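Local atomic coordinates of sensor protein (Rhodopseudomonas palustris, PDB entry 2OOL), a protein that senses light through a bound biliverdin chromophore and probably passes the signal on as a histidine kinase, this piece being its chromophore-binding domain. Residues A[178-183]-A[298-303]. Sequence-based numbering, arbitrary orientation.
Sequences GFDRIK and CHNLTP. With LBV (3-[2-[(Z)-[3-(2-carboxyethyl)-5-[(Z)-(4-ethenyl-3-methyl-5-oxidanylidene-pyrrol-2-ylidene)methyl]-4-methyl-pyrrol-1-ium -2-ylidene]methyl]-5-[(Z)-[(3E)-3-ethylidene-4-methyl-5-oxidanylidene-pyrrolidin-2-ylidene]methyl]-4-methyl-1H-pyrrol-3- yl]propanoic acid), chain C.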
loop_
_atom_site.group_PDB
_atom_site.type_symbol
_atom_site.label_atom_id
_atom_site.label_comp_id
_atom_site.label_asym_id
_atom_site.label_seq_id
_atom_site.Cartn_x
_atom_site.Cartn_y
_atom_site.Cartn_z
ATOM N N GLY A 178 -5.017 -3.312 14.192
ATOM C CA GLY A 178 -5.953 -3.250 15.297
ATOM C C GLY A 178 -5.464 -3.789 16.628
ATOM O O GLY A 178 -6.247 -3.926 17.555
ATOM N N PHE A 179 -4.178 -4.104 16.746
ATOM C CA PHE A 179 -3.669 -4.714 17.979
ATOM C C PHE A 179 -3.627 -3.611 19.045
ATOM O O PHE A 179 -3.437 -2.430 18.742
ATOM C CB PHE A 179 -2.287 -5.362 17.774
ATOM C CG PHE A 179 -2.320 -6.845 17.422
ATOM C CD1 PHE A 179 -3.220 -7.367 16.480
ATOM C CD2 PHE A 179 -1.422 -7.707 18.009
ATOM C CE1 PHE A 179 -3.206 -8.701 16.156
ATOM C CE2 PHE A 179 -1.383 -9.049 17.690
ATOM C CZ PHE A 179 -2.282 -9.556 16.761
ATOM N N ASP A 180 -3.837 -4.005 20.294
ATOM C CA ASP A 180 -3.826 -3.099 21.452
ATOM C C ASP A 180 -2.553 -2.264 21.701
ATOM O O ASP A 180 -2.624 -1.160 22.211
ATOM C CB ASP A 180 -4.122 -3.954 22.699
ATOM C CG ASP A 180 -5.587 -4.380 22.775
ATOM O OD1 ASP A 180 -6.408 -3.605 22.260
ATOM O OD2 ASP A 180 -5.927 -5.455 23.320
ATOM N N ARG A 181 -1.385 -2.798 21.374
ATOM C CA ARG A 181 -0.101 -2.194 21.756
ATOM C C ARG A 181 1.002 -2.596 20.804
ATOM O O ARG A 181 1.260 -3.777 20.615
ATOM C CB ARG A 181 0.295 -2.646 23.167
ATOM C CG ARG A 181 1.550 -1.951 23.732
ATOM C CD ARG A 181 1.818 -2.373 25.168
ATOM N NE ARG A 181 2.094 -3.802 25.305
ATOM C CZ ARG A 181 1.953 -4.487 26.434
ATOM N NH1 ARG A 181 2.258 -5.751 26.456
ATOM N NH2 ARG A 181 1.527 -3.923 27.536
ATOM N N ILE A 182 1.621 -1.611 20.172
ATOM C CA ILE A 182 2.734 -1.832 19.274
ATOM C C ILE A 182 3.967 -1.170 19.876
ATOM O O ILE A 182 3.929 0.006 20.237
ATOM C CB ILE A 182 2.456 -1.222 17.887
ATOM C CG1 ILE A 182 1.077 -1.636 17.342
ATOM C CG2 ILE A 182 3.581 -1.527 16.890
ATOM C CD1 ILE A 182 0.762 -3.087 17.308
ATOM N N LYS A 183 5.070 -1.930 19.952
ATOM C CA LYS A 183 6.335 -1.467 20.560
ATOM C C LYS A 183 7.465 -1.592 19.561
ATOM O O LYS A 183 7.517 -2.533 18.835
ATOM C CB LYS A 183 6.672 -2.310 21.790
ATOM C CG LYS A 183 5.646 -2.127 22.976
ATOM C CD LYS A 183 5.555 -3.370 23.881
ATOM C CE LYS A 183 5.048 -4.595 23.134
ATOM N NZ LYS A 183 3.595 -4.769 23.076
ATOM N N CYS A 298 3.937 -6.577 18.577
ATOM C CA CYS A 298 2.531 -6.228 18.576
ATOM C C CYS A 298 1.765 -7.197 19.514
ATOM O O CYS A 298 1.766 -8.382 19.312
ATOM C CB CYS A 298 1.984 -6.339 17.148
ATOM S SG CYS A 298 2.975 -5.601 15.794
ATOM N N HIS A 299 1.102 -6.667 20.537
ATOM C CA HIS A 299 0.365 -7.498 21.478
ATOM C C HIS A 299 -1.121 -7.121 21.497
ATOM O O HIS A 299 -1.489 -5.959 21.307
ATOM C CB HIS A 299 0.901 -7.267 22.883
ATOM C CG HIS A 299 2.255 -7.841 23.128
ATOM N ND1 HIS A 299 3.010 -7.486 24.231
ATOM C CD2 HIS A 299 3.013 -8.706 22.401
ATOM C CE1 HIS A 299 4.165 -8.132 24.182
ATOM N NE2 HIS A 299 4.189 -8.883 23.092
ATOM N N ASN A 300 -1.947 -8.133 21.718
ATOM C CA ASN A 300 -3.356 -7.947 21.911
ATOM C C ASN A 300 -3.792 -8.709 23.165
ATOM O O ASN A 300 -3.266 -9.770 23.478
ATOM C CB ASN A 300 -4.164 -8.381 20.670
ATOM C CG ASN A 300 -5.458 -7.567 20.520
ATOM O OD1 ASN A 300 -5.395 -6.367 20.306
ATOM N ND2 ASN A 300 -6.623 -8.218 20.655
ATOM N N LEU A 301 -4.754 -8.159 23.879
ATOM C CA LEU A 301 -5.255 -8.810 25.075
ATOM C C LEU A 301 -5.906 -10.132 24.763
ATOM O O LEU A 301 -5.697 -11.120 25.482
ATOM C CB LEU A 301 -6.284 -7.913 25.765
ATOM C CG LEU A 301 -6.835 -8.404 27.127
ATOM C CD1 LEU A 301 -5.842 -8.123 28.279
ATOM C CD2 LEU A 301 -8.202 -7.789 27.423
ATOM N N THR A 302 -6.700 -10.164 23.693
ATOM C CA THR A 302 -7.521 -11.343 23.384
ATOM C C THR A 302 -7.002 -11.929 22.062
ATOM O O THR A 302 -6.379 -11.218 21.281
ATOM C CB THR A 302 -9.031 -10.910 23.279
ATOM O OG1 THR A 302 -9.129 -9.930 22.255
ATOM C CG2 THR A 302 -9.549 -10.223 24.595
ATOM N N PRO A 303 -7.231 -13.223 21.802
ATOM C CA PRO A 303 -6.790 -13.790 20.518
ATOM C C PRO A 303 -7.172 -12.989 19.263
ATOM O O PRO A 303 -8.271 -12.545 19.148
ATOM C CB PRO A 303 -7.470 -15.152 20.509
ATOM C CG PRO A 303 -7.534 -15.531 21.954
ATOM C CD PRO A 303 -7.807 -14.256 22.674
HETATM C C1A LBV C . 11.970 -16.322 28.082
HETATM C C1B LBV C . 11.840 -17.701 23.859
HETATM O O1B LBV C . 9.293 -20.523 18.620
HETATM C C1C LBV C . 10.116 -14.104 21.693
HETATM O O1C LBV C . 6.537 -11.843 18.672
HETATM C C1D LBV C . 9.389 -10.026 23.990
HETATM C C2A LBV C . 12.901 -17.350 28.676
HETATM C C2B LBV C . 11.837 -18.491 22.701
HETATM O O2B LBV C . 9.568 -18.595 17.594
HETATM C C2C LBV C . 9.580 -13.168 20.783
HETATM O O2C LBV C . 5.857 -12.931 20.475
HETATM C C2D LBV C . 9.924 -8.999 24.795
HETATM C C3A LBV C . 13.146 -18.173 27.399
HETATM C C3B LBV C . 11.279 -17.743 21.667
HETATM C C3C LBV C . 9.491 -11.963 21.462
HETATM C C3D LBV C . 9.041 -7.945 24.708
HETATM C C4A LBV C . 12.425 -17.599 26.317
HETATM C C4B LBV C . 10.984 -16.453 22.198
HETATM C C4C LBV C . 9.933 -12.168 22.780
HETATM C C4D LBV C . 7.996 -8.353 23.868
HETATM C CAA LBV C . 13.969 -19.316 27.280
HETATM C CAB LBV C . 11.051 -18.242 20.232
HETATM C CAC LBV C . 9.138 -13.315 19.308
HETATM C CAD LBV C . 9.186 -6.752 25.375
HETATM C CBA LBV C . 14.863 -19.988 28.376
HETATM C CBB LBV C . 9.603 -18.611 19.976
HETATM C CBC LBV C . 7.681 -13.870 19.221
HETATM C CBD LBV C . 8.289 -5.696 25.255
HETATM C CGB LBV C . 9.483 -19.300 18.602
HETATM C CGC LBV C . 6.582 -12.788 19.475
HETATM C CHB LBV C . 12.440 -18.177 25.034
HETATM C CHC LBV C . 10.383 -15.454 21.371
HETATM C CHD LBV C . 10.031 -11.246 23.825
HETATM C CMA LBV C . 12.130 -18.155 29.734
HETATM C CMB LBV C . 12.326 -19.953 22.591
HETATM C CMC LBV C . 8.969 -10.678 20.782
HETATM C CMD LBV C . 11.232 -8.984 25.617
HETATM N N_A LBV C . 11.761 -16.527 26.765
HETATM O O_A LBV C . 11.462 -15.400 28.713
HETATM N N_B LBV C . 11.346 -16.506 23.491
HETATM N N_C LBV C . 10.285 -13.453 22.856
HETATM N N_D LBV C . 8.245 -9.603 23.482
HETATM O O_D LBV C . 6.989 -7.711 23.519
HETATM O O HOH W 1 -7.515 -4.581 19.520
#
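Cys298 turns its CB onto CD1 of Ile182, a tight 3.5 Å contact on the face of the sheet that helix 162-177 covers, while its carbonyl O lies at the edge of the Phe179 ring. His299 follows, its backbone N bonded to Arg181 O (2.9 Å) and its O taking the N-H of Arg181. Both Asp180 and Arg181 face this one residue, a classic beta bulge, where the neighbouring antiparallel strands 181-187 and 291-300 of the GAF-domain sheet meet near the chromophore pocket. The side chain illustrates how an in-plane donor fixes a ring's rotation: the bond from Arg181 NH1 to His299 ND1 (2.9 Å) runs where the two planes, 65° apart, intersect. The Arg181 chain, bent at chi3 (62°), also places NH2 on Pro205 O. Lys183 lays CE over the imidazole face in a CH-pi contact, and O_D of the biliverdin approaches obliquely on this same side, 3.1 Å from NE2. Were His299 replaced by an alanine, Arg181 NH1 would probably lose this acceptor, and a gap would open beneath the Lys183 chain. Asn300 rests CB over one face of the Phe179 ring and accepts the Asp180 N-H at OD1 (2.8 Å), in the carbonyl plane; its ND2 holds Thr302 O. Leu301 gives its backbone N-H to Asp180 OD2 (3.0 Å), an almost straight bond on the carboxylate's anti side.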